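Local atomic coordinates of branched-chain phosphotransacylase (Enterococcus faecalis, PDB entry 1YCO), a protein that probably transfers acyl groups, likely branched-chain ones, between coenzyme A and inorganic phosphate. Residues Thr3-Gly8 with Val62-Thr67; Gln71-Gly76 with His81-Glu86; Glu86-Lys89 with Leu94-Lys97; Gly240-Gly245 with Pro249-Ser254. All blocks are in the same frame, centred on the assembly; numbering follows the deposited sequence.

Contact 1: Thr3-Gly8 with Val62-Thr67; sequences TVSIAG and VSLVAT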
loop_
_atom_site.group_PDB
_atom_site.type_symbol
_atom_site.label_atom_id
_atom_site.label_comp_id
_atom_site.label_asym_id
_atom_site.label_seq_id
_atom_site.Cartn_x
_atom_site.Cartn_y
_atom_site.Cartn_z
ATOM N N THR A 3 29.142 4.906 18.432
ATOM C CA THR A 3 28.445 5.340 19.630
ATOM C C THR A 3 27.023 5.746 19.224
ATOM O O THR A 3 26.830 6.402 18.201
ATOM C CB THR A 3 29.159 6.560 20.288
ATOM O OG1 THR A 3 30.486 6.188 20.668
ATOM C CG2 THR A 3 28.404 7.038 21.519
ATOM N N VAL A 4 26.035 5.341 20.016
ATOM C CA VAL A 4 24.646 5.681 19.736
ATOM C C VAL A 4 24.039 6.551 20.849
ATOM O O VAL A 4 24.136 6.245 22.047
ATOM C CB VAL A 4 23.761 4.410 19.566
ATOM C CG1 VAL A 4 22.355 4.811 19.156
ATOM C CG2 VAL A 4 24.355 3.473 18.520
ATOM N N SER A 5 23.407 7.642 20.437
ATOM C CA SER A 5 22.771 8.572 21.357
ATOM C C SER A 5 21.265 8.289 21.391
ATOM O O SER A 5 20.610 8.257 20.355
ATOM C CB SER A 5 23.056 10.001 20.882
ATOM O OG SER A 5 22.377 10.977 21.643
ATOM N N ILE A 6 20.712 8.090 22.581
ATOM C CA ILE A 6 19.289 7.785 22.696
ATOM C C ILE A 6 18.509 8.819 23.497
ATOM O O ILE A 6 18.780 9.043 24.682
ATOM C CB ILE A 6 19.079 6.405 23.348
ATOM C CG1 ILE A 6 19.928 5.361 22.608
ATOM C CG2 ILE A 6 17.591 6.037 23.336
ATOM C CD1 ILE A 6 19.710 3.943 23.046
ATOM N N ALA A 7 17.526 9.436 22.849
ATOM C CA ALA A 7 16.691 10.443 23.492
ATOM C C ALA A 7 15.513 9.771 24.194
ATOM O O ALA A 7 14.561 9.323 23.550
ATOM C CB ALA A 7 16.191 11.452 22.458
ATOM N N GLY A 8 15.590 9.709 25.519
ATOM C CA GLY A 8 14.542 9.083 26.294
ATOM C C GLY A 8 14.672 7.577 26.196
ATOM O O GLY A 8 13.686 6.871 25.985
ATOM N N VAL A 62 20.720 15.263 20.726
ATOM C CA VAL A 62 21.048 15.838 19.424
ATOM C C VAL A 62 22.420 16.499 19.447
ATOM O O VAL A 62 23.115 16.541 18.434
ATOM C CB VAL A 62 20.004 16.901 19.003
ATOM C CG1 VAL A 62 20.391 17.523 17.669
ATOM C CG2 VAL A 62 18.627 16.275 18.919
ATOM N N SER A 63 22.805 17.021 20.607
ATOM C CA SER A 63 24.097 17.681 20.748
ATOM C C SER A 63 25.242 16.699 20.536
ATOM O O SER A 63 26.211 16.989 19.829
ATOM C CB SER A 63 24.222 18.302 22.138
ATOM O OG SER A 63 25.497 18.004 22.698
ATOM N N LEU A 64 25.124 15.540 21.175
ATOM C CA LEU A 64 26.130 14.486 21.087
ATOM C C LEU A 64 26.362 14.043 19.633
ATOM O O LEU A 64 27.441 13.561 19.284
ATOM C CB LEU A 64 25.693 13.291 21.931
ATOM C CG LEU A 64 26.798 12.340 22.396
ATOM C CD1 LEU A 64 27.697 13.086 23.374
ATOM C CD2 LEU A 64 26.166 11.127 23.081
ATOM N N VAL A 65 25.338 14.213 18.798
ATOM C CA VAL A 65 25.418 13.855 17.385
ATOM C C VAL A 65 25.939 15.035 16.568
ATOM O O VAL A 65 26.624 14.840 15.558
ATOM C CB VAL A 65 24.023 13.408 16.824
ATOM C CG1 VAL A 65 24.017 13.463 15.308
ATOM C CG2 VAL A 65 23.701 11.981 17.282
ATOM N N ALA A 66 25.619 16.253 17.012
ATOM C CA ALA A 66 26.059 17.475 16.338
ATOM C C ALA A 66 27.478 17.312 15.797
ATOM O O ALA A 66 27.806 17.825 14.728
ATOM C CB ALA A 66 25.995 18.660 17.296
ATOM N N THR A 67 28.315 16.586 16.535
ATOM C CA THR A 67 29.688 16.329 16.101
ATOM C C THR A 67 29.919 14.821 16.023
ATOM O O THR A 67 29.012 14.036 16.299
ATOM C CB THR A 67 30.713 16.907 17.072
ATOM O OG1 THR A 67 30.824 16.044 18.204
ATOM C CG2 THR A 67 30.283 18.286 17.534
#
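S5 is the meeting point on the strand side: its short side chain faces L64 and V65, and the CA atoms of S5 and L64 are 6.8 Å apart. The apolar part of the contact is made by methyl and methylene groups. The CB of S5 lies 4.0 Å from CD2 of L64 and 4.2 Å from CG2 of V65, so that one carbon is touched by two consecutive residues of the partner segment. Of the two L64 methyls it is CD2 that reaches the serine, while the leucine also packs on I32 of the neighbouring strand. With chi1 162° V65 holds CG2 anti to its carbonyl carbon, and this is the branch that meets S5 CB; the valine rests on L73 as well.

Polar interactions are of a different kind. The hydroxyl of S5 comes only as near as 4.1 Å, from OG to CB of L64, and finds its hydrogen-bond partner in the carbonyl of A61, about one turn back along the chain. A buried hydroxyl is thereby satisfied by the helix backbone. Beside it in the sheet, backbone bonds join S5 to I72 and L74. Within the helix, A66 N bonds V62 O at 2.9 Å.

Helix 54-66 thus packs on central strand 2-7 of a parallel sheet ordered 47-50, 29-35, 2-7, 72-75, 250-252, a helix-on-sheet layer of the Rossmann-like alpha/beta fold.

Contact 2: Gln71-Gly76 with His81-Glu86; sequences QILLKG and HTLLKE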
loop_
_atom_site.group_PDB
_atom_site.type_symbol
_atom_site.label_atom_id
_atom_site.label_comp_id
_atom_site.label_asym_id
_atom_site.label_seq_id
_atom_site.Cartn_x
_atom_site.Cartn_y
_atom_site.Cartn_z
ATOM N N GLN A 71 27.443 8.684 16.159
ATOM C CA GLN A 71 27.277 8.388 14.734
ATOM C C GLN A 71 25.838 8.039 14.361
ATOM O O GLN A 71 25.494 7.958 13.181
ATOM C CB GLN A 71 28.177 7.215 14.323
ATOM C CG GLN A 71 29.662 7.479 14.411
ATOM C CD GLN A 71 30.134 7.803 15.824
ATOM O OE1 GLN A 71 30.034 6.981 16.744
ATOM N NE2 GLN A 71 30.638 9.019 16.004
ATOM N N ILE A 72 25.006 7.798 15.365
ATOM C CA ILE A 72 23.613 7.467 15.115
ATOM C C ILE A 72 22.721 8.045 16.206
ATOM O O ILE A 72 23.056 7.994 17.388
ATOM C CB ILE A 72 23.386 5.938 15.069
ATOM C CG1 ILE A 72 24.178 5.320 13.912
ATOM C CG2 ILE A 72 21.904 5.639 14.896
ATOM C CD1 ILE A 72 24.226 3.795 13.957
ATOM N N LEU A 73 21.594 8.608 15.800
ATOM C CA LEU A 73 20.645 9.168 16.739
ATOM C C LEU A 73 19.438 8.232 16.780
ATOM O O LEU A 73 18.976 7.762 15.738
ATOM C CB LEU A 73 20.212 10.561 16.280
ATOM C CG LEU A 73 19.251 11.297 17.216
ATOM C CD1 LEU A 73 19.935 11.525 18.561
ATOM C CD2 LEU A 73 18.844 12.614 16.597
ATOM N N LEU A 74 18.937 7.962 17.982
ATOM C CA LEU A 74 17.800 7.073 18.145
ATOM C C LEU A 74 16.772 7.645 19.119
ATOM O O LEU A 74 17.097 7.993 20.254
ATOM C CB LEU A 74 18.285 5.703 18.625
ATOM C CG LEU A 74 17.280 4.553 18.722
ATOM C CD1 LEU A 74 18.008 3.225 18.530
ATOM C CD2 LEU A 74 16.570 4.588 20.078
ATOM N N LYS A 75 15.529 7.735 18.660
ATOM C CA LYS A 75 14.446 8.277 19.464
ATOM C C LYS A 75 13.778 7.251 20.373
ATOM O O LYS A 75 13.004 6.407 19.909
ATOM C CB LYS A 75 13.380 8.896 18.559
ATOM C CG LYS A 75 12.260 9.582 19.325
ATOM C CD LYS A 75 11.134 10.007 18.412
ATOM C CE LYS A 75 10.073 8.934 18.307
ATOM N NZ LYS A 75 9.372 8.721 19.607
ATOM N N GLY A 76 14.078 7.333 21.668
ATOM C CA GLY A 76 13.475 6.430 22.634
ATOM C C GLY A 76 12.065 6.919 22.908
ATOM O O GLY A 76 11.285 7.098 21.974
ATOM N N HIS A 81 7.978 15.437 17.541
ATOM C CA HIS A 81 8.046 16.855 17.221
ATOM C C HIS A 81 9.154 17.529 18.050
ATOM O O HIS A 81 9.919 18.350 17.533
ATOM C CB HIS A 81 6.690 17.506 17.507
ATOM C CG HIS A 81 6.635 18.963 17.174
ATOM N ND1 HIS A 81 5.711 19.820 17.732
ATOM C CD2 HIS A 81 7.394 19.718 16.344
ATOM C CE1 HIS A 81 5.904 21.040 17.263
ATOM N NE2 HIS A 81 6.920 21.006 16.419
ATOM N N THR A 82 9.236 17.168 19.330
ATOM C CA THR A 82 10.239 17.723 20.244
ATOM C C THR A 82 11.665 17.469 19.762
ATOM O O THR A 82 12.468 18.397 19.688
ATOM C CB THR A 82 10.123 17.112 21.662
ATOM O OG1 THR A 82 8.820 17.362 22.198
ATOM C CG2 THR A 82 11.166 17.715 22.588
ATOM N N LEU A 83 11.973 16.212 19.447
ATOM C CA LEU A 83 13.307 15.829 18.977
ATOM C C LEU A 83 13.581 16.360 17.583
ATOM O O LEU A 83 14.667 16.862 17.303
ATOM C CB LEU A 83 13.451 14.302 18.962
ATOM C CG LEU A 83 14.723 13.709 18.335
ATOM C CD1 LEU A 83 15.930 14.024 19.211
ATOM C CD2 LEU A 83 14.568 12.207 18.197
ATOM N N LEU A 84 12.584 16.250 16.714
ATOM C CA LEU A 84 12.724 16.697 15.335
ATOM C C LEU A 84 13.030 18.186 15.281
ATOM O O LEU A 84 13.999 18.611 14.646
ATOM C CB LEU A 84 11.446 16.394 14.555
ATOM C CG LEU A 84 11.602 16.310 13.038
ATOM C CD1 LEU A 84 12.546 15.161 12.683
ATOM C CD2 LEU A 84 10.240 16.084 12.392
ATOM N N LYS A 85 12.199 18.977 15.952
ATOM C CA LYS A 85 12.406 20.422 15.985
ATOM C C LYS A 85 13.782 20.692 16.595
ATOM O O LYS A 85 14.466 21.664 16.248
ATOM C CB LYS A 85 11.333 21.112 16.840
ATOM C CG LYS A 85 11.494 22.637 16.902
ATOM C CD LYS A 85 10.918 23.229 18.182
ATOM C CE LYS A 85 9.414 23.007 18.308
ATOM N NZ LYS A 85 8.908 23.551 19.611
ATOM N N GLU A 86 14.177 19.813 17.509
ATOM C CA GLU A 86 15.457 19.923 18.188
ATOM C C GLU A 86 16.661 19.702 17.266
ATOM O O GLU A 86 17.627 20.467 17.307
ATOM C CB GLU A 86 15.507 18.933 19.361
ATOM C CG GLU A 86 15.604 19.606 20.716
ATOM C CD GLU A 86 16.898 20.382 20.866
ATOM O OE1 GLU A 86 16.917 21.378 21.628
ATOM O OE2 GLU A 86 17.898 19.985 20.222
#
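L83 meets L73 and K75 with no aromatic ring, amide or carboxylate taking part, so no flat face or edge is involved and the contact rests on aliphatic groups alone. L83 projects from the helix between the two strand residues, one methyl to each. CD2 sits against the start of the K75 chain, 3.5 Å from its CB, 3.7 Å from its CG and 4.1 Å from its CD; three distances rising along one chain show the methyl close to the lysine's base. CD1 meets CD2 of L73 at 4.2 Å, where the two leucines run past one another in opposite directions.

K75 leaves the strand extended, CG anti to the backbone N (chi1 -176°), and then bends at chi3 (92°). That bend carries the ammonium away from the leucine to backbone carbonyls. The charged end is held mainly by the turn after the strand (I78 O, weakly G76 O), with a further weak bond to T253 O beyond strand 250-252, while the aliphatic part covers L83. V62 of helix 54-66 also packs on L83.

Strand 72-75, a short turn and helix 80-87 folded back on the same strand form a beta-alpha unit of a parallel, Rossmann-like alpha/beta sheet.

Contact 3: Glu86-Lys89 with Leu94-Lys97; sequences EMLK and LKNK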
loop_
_atom_site.group_PDB
_atom_site.type_symbol
_atom_site.label_atom_id
_atom_site.label_comp_id
_atom_site.label_asym_id
_atom_site.label_seq_id
_atom_site.Cartn_x
_atom_site.Cartn_y
_atom_site.Cartn_z
ATOM N N GLU A 86 14.177 19.813 17.509
ATOM C CA GLU A 86 15.457 19.923 18.188
ATOM C C GLU A 86 16.661 19.702 17.266
ATOM O O GLU A 86 17.627 20.467 17.307
ATOM C CB GLU A 86 15.507 18.933 19.361
ATOM C CG GLU A 86 15.604 19.606 20.716
ATOM C CD GLU A 86 16.898 20.382 20.866
ATOM O OE1 GLU A 86 16.917 21.378 21.628
ATOM O OE2 GLU A 86 17.898 19.985 20.222
ATOM N N MET A 87 16.610 18.663 16.434
ATOM C CA MET A 87 17.721 18.365 15.522
ATOM C C MET A 87 17.766 19.283 14.294
ATOM O O MET A 87 18.755 19.304 13.566
ATOM C CB MET A 87 17.666 16.891 15.093
ATOM C CG MET A 87 16.282 16.413 14.657
ATOM S SD MET A 87 16.147 14.600 14.422
ATOM C CE MET A 87 16.933 14.429 12.796
ATOM N N LEU A 88 16.702 20.056 14.082
ATOM C CA LEU A 88 16.645 20.978 12.952
ATOM C C LEU A 88 17.027 22.417 13.307
ATOM O O LEU A 88 16.743 23.340 12.543
ATOM C CB LEU A 88 15.248 20.958 12.310
ATOM C CG LEU A 88 14.917 19.762 11.399
ATOM C CD1 LEU A 88 13.489 19.877 10.892
ATOM C CD2 LEU A 88 15.893 19.722 10.216
ATOM N N LYS A 89 17.666 22.617 14.459
ATOM C CA LYS A 89 18.087 23.970 14.852
ATOM C C LYS A 89 19.451 24.314 14.255
ATOM O O LYS A 89 20.349 23.475 14.211
ATOM C CB LYS A 89 18.150 24.106 16.376
ATOM C CG LYS A 89 16.799 24.183 17.056
ATOM C CD LYS A 89 16.948 24.441 18.549
ATOM C CE LYS A 89 15.588 24.484 19.245
ATOM N NZ LYS A 89 15.709 24.614 20.736
ATOM N N LEU A 94 23.055 19.793 11.761
ATOM C CA LEU A 94 23.049 18.380 11.382
ATOM C C LEU A 94 22.650 18.119 9.932
ATOM O O LEU A 94 23.306 17.351 9.215
ATOM C CB LEU A 94 22.132 17.577 12.303
ATOM C CG LEU A 94 22.701 17.260 13.685
ATOM C CD1 LEU A 94 21.683 16.429 14.451
ATOM C CD2 LEU A 94 24.015 16.507 13.546
ATOM N N LYS A 95 21.561 18.749 9.514
ATOM C CA LYS A 95 21.053 18.608 8.156
ATOM C C LYS A 95 22.176 18.981 7.189
ATOM O O LYS A 95 22.856 19.988 7.381
ATOM C CB LYS A 95 19.840 19.525 7.978
ATOM C CG LYS A 95 19.039 19.333 6.709
ATOM C CD LYS A 95 17.728 20.135 6.802
ATOM C CE LYS A 95 16.915 20.063 5.518
ATOM N NZ LYS A 95 17.649 20.641 4.373
ATOM N N ASN A 96 22.383 18.154 6.168
ATOM C CA ASN A 96 23.442 18.396 5.194
ATOM C C ASN A 96 23.040 17.946 3.793
ATOM O O ASN A 96 23.895 17.637 2.966
ATOM C CB ASN A 96 24.723 17.662 5.598
ATOM C CG ASN A 96 24.700 16.202 5.210
ATOM O OD1 ASN A 96 23.889 15.427 5.708
ATOM N ND2 ASN A 96 25.584 15.823 4.291
ATOM N N LYS A 97 21.737 17.895 3.543
ATOM C CA LYS A 97 21.196 17.518 2.237
ATOM C C LYS A 97 20.027 18.448 1.984
ATOM O O LYS A 97 19.341 18.850 2.925
ATOM C CB LYS A 97 20.706 16.067 2.243
ATOM C CG LYS A 97 21.810 15.043 2.330
ATOM C CD LYS A 97 22.724 15.178 1.148
ATOM C CE LYS A 97 23.826 14.159 1.180
ATOM N NZ LYS A 97 24.679 14.326 -0.046
#
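M87 and L88, at the end of helix 80-87, carry the contact and meet L94 and K95 one to one, with CA separations of 6.7 Å for M87 and L94 and 6.9 Å for L88 and K95. The residue ahead of them, E86, serves the turn itself: its OE1 makes a long, weak ion pair with NZ of K89 at 3.6 Å, and its OE2 a weak hydrogen bond with H92.

M87 touches L94 through its base. Its CB is 4.1 Å from CD1 of L94, and its carbonyl O is 4.0 Å from CB of the same leucine. CG occupies the position between the backbone N and the carbonyl carbon (chi1 47°); the thioether runs on to L73 and V250, and CB is the part left to L94. M87 and L94 form the buried half of the contact, L94 resting also on V62 and V65 of helix 54-66.

L88, the first residue to leave helical backbone angles, meets the lysine near the surface. Its CD2 methyl lies 3.9 Å from CD of K95, and the two side chains pass at a slant. The lysine chain is extended as far as CE and turns at chi4 (-62°), bringing NZ to K97 O at 2.9 Å, in the carbonyl plane, with a weak second bond to P98 O. The aliphatic part is thus left against L88, and both residues also touch L100.

Backbone bonds of L94 with K247 and of N96 with G245 fix this loop against the segment after strand 238-244. This is a helix-to-strand connection that closes a short loop and leads from the parallel-sheet region to strand 101-107 of the mixed sheet.

Contact 4: Gly240-Gly245 with Pro249-Ser254; sequences GGTIVG and PVVLTS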
loop_
_atom_site.group_PDB
_atom_site.type_symbol
_atom_site.label_atom_id
_atom_site.label_comp_id
_atom_site.label_asym_id
_atom_site.label_seq_id
_atom_site.Cartn_x
_atom_site.Cartn_y
_atom_site.Cartn_z
ATOM N N GLY A 240 13.523 -2.132 8.158
ATOM C CA GLY A 240 14.247 -1.219 9.022
ATOM C C GLY A 240 14.216 0.159 8.386
ATOM O O GLY A 240 14.307 0.294 7.161
ATOM N N GLY A 241 14.087 1.200 9.197
ATOM C CA GLY A 241 14.034 2.536 8.622
ATOM C C GLY A 241 14.848 3.591 9.336
ATOM O O GLY A 241 15.084 3.516 10.537
ATOM N N THR A 242 15.287 4.583 8.583
ATOM C CA THR A 242 16.062 5.662 9.148
ATOM C C THR A 242 15.742 6.918 8.370
ATOM O O THR A 242 15.389 6.865 7.190
ATOM C CB THR A 242 17.586 5.415 9.021
ATOM O OG1 THR A 242 17.942 5.383 7.635
ATOM C CG2 THR A 242 17.979 4.099 9.668
ATOM N N ILE A 243 15.866 8.054 9.040
ATOM C CA ILE A 243 15.652 9.330 8.380
ATOM C C ILE A 243 17.032 9.686 7.834
ATOM O O ILE A 243 18.031 9.570 8.540
ATOM C CB ILE A 243 15.192 10.412 9.371
ATOM C CG1 ILE A 243 13.773 10.100 9.858
ATOM C CG2 ILE A 243 15.245 11.768 8.706
ATOM C CD1 ILE A 243 13.272 11.028 10.958
ATOM N N VAL A 244 17.082 10.085 6.570
ATOM C CA VAL A 244 18.332 10.459 5.936
ATOM C C VAL A 244 18.318 11.949 5.591
ATOM O O VAL A 244 17.278 12.606 5.662
ATOM C CB VAL A 244 18.607 9.611 4.658
ATOM C CG1 VAL A 244 18.898 8.181 5.051
ATOM C CG2 VAL A 244 17.417 9.673 3.707
ATOM N N GLY A 245 19.484 12.473 5.223
ATOM C CA GLY A 245 19.599 13.886 4.910
ATOM C C GLY A 245 20.494 14.576 5.926
ATOM O O GLY A 245 21.139 15.591 5.634
ATOM N N PRO A 249 22.500 9.051 10.655
ATOM C CA PRO A 249 21.248 8.309 10.478
ATOM C C PRO A 249 20.368 8.519 11.704
ATOM O O PRO A 249 20.856 8.475 12.839
ATOM C CB PRO A 249 21.724 6.867 10.382
ATOM C CG PRO A 249 23.012 6.993 9.665
ATOM C CD PRO A 249 23.658 8.192 10.350
ATOM N N VAL A 250 19.078 8.746 11.497
ATOM C CA VAL A 250 18.201 8.942 12.643
ATOM C C VAL A 250 17.178 7.823 12.672
ATOM O O VAL A 250 16.433 7.636 11.723
ATOM C CB VAL A 250 17.487 10.322 12.602
ATOM C CG1 VAL A 250 16.735 10.560 13.912
ATOM C CG2 VAL A 250 18.503 11.422 12.368
ATOM N N VAL A 251 17.164 7.064 13.757
ATOM C CA VAL A 251 16.230 5.956 13.889
ATOM C C VAL A 251 15.047 6.366 14.781
ATOM O O VAL A 251 15.234 6.848 15.900
ATOM C CB VAL A 251 16.930 4.718 14.508
ATOM C CG1 VAL A 251 15.966 3.557 14.601
ATOM C CG2 VAL A 251 18.156 4.344 13.695
ATOM N N LEU A 252 13.835 6.182 14.274
ATOM C CA LEU A 252 12.636 6.519 15.021
ATOM C C LEU A 252 12.055 5.252 15.632
ATOM O O LEU A 252 11.798 4.273 14.932
ATOM C CB LEU A 252 11.608 7.183 14.103
ATOM C CG LEU A 252 12.023 8.543 13.530
ATOM C CD1 LEU A 252 10.969 9.061 12.555
ATOM C CD2 LEU A 252 12.229 9.522 14.666
ATOM N N THR A 253 11.855 5.276 16.942
ATOM C CA THR A 253 11.310 4.136 17.658
ATOM C C THR A 253 10.006 4.516 18.361
ATOM O O THR A 253 9.840 5.648 18.819
ATOM C CB THR A 253 12.347 3.613 18.695
ATOM O OG1 THR A 253 13.135 2.579 18.097
ATOM C CG2 THR A 253 11.673 3.088 19.951
ATOM N N SER A 254 9.085 3.562 18.433
ATOM C CA SER A 254 7.801 3.762 19.093
ATOM C C SER A 254 7.666 2.653 20.118
ATOM O O SER A 254 7.958 1.496 19.821
ATOM C CB SER A 254 6.653 3.668 18.089
ATOM O OG SER A 254 5.397 3.776 18.740
HETATM O O HOH W 1 13.070 5.635 11.533
#
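I243 and V250 stand on the same side of their strands, CB to CB at 4.0 Å, and L252 joins them there, whereas T242 and V251 occupy the other side. On the first side the tightest meeting is between CD1 of I243 and CD1 of L252, 3.4 Å apart. The isoleucine puts CG1 anti to its carbonyl carbon (chi1 -69°) and sends the extended branch along the partner strand, past V250, so that its tip reaches L252. These two chains meet at an angle rather than side by side. On the second side, CG2 of T242 approaches CG2 of V251 to 4.0 Å, with the threonine's OG1 directed to Q272 OE1 of helix 259-274.

Between these two layers runs the backbone. I243 and V250 form a single antiparallel hydrogen-bonded pair: I243 N to V250 O is 2.8 Å (168° at the hydrogen) and V250 N to I243 O is 3.2 Å. The V250 carbonyl also receives a CH contact from CA of T242, at 3.3 Å. The axes make an angle of 130°, well short of antiparallel, and the pairing does not extend further. Where the next such pair would fall, one water stands in: it accepts from L252 N at 2.9 Å and donates weakly to G241 O at 3.1 Å.

Strand 238-244 is an edge strand of the mixed sheet within this chain, and 250-252 an edge strand of the parallel one. Two direct bonds and the bridging water give partners to the N and O of I243 and V250, L252 N and G241 O, with apolar packing on either side; the chemistry is that of a structural joint between the two sheets.

Overall arrangement
From the N terminus, contact 1 closes the longest loop, 53 residues that include strands 29-35 and 47-50, and lays helix 54-66 on strand 2-7. Contact 2 follows, closing the short connection between strand 72-75 and helix 80-87, and contact 3 begins where it ends, at E86, closing another short loop. Contact 4 closes three residues much later. All lie in series; none nests in or crosses another. Space brings them together: V62 CG1 packs on M87 CA, linking contacts 1 and 3; strand 72-75 bonds to 2-7 on one side and 250-252 on the other; and M87 CE reaches V250 CG2, bringing contact 3 against contact 4, where the two sheets join.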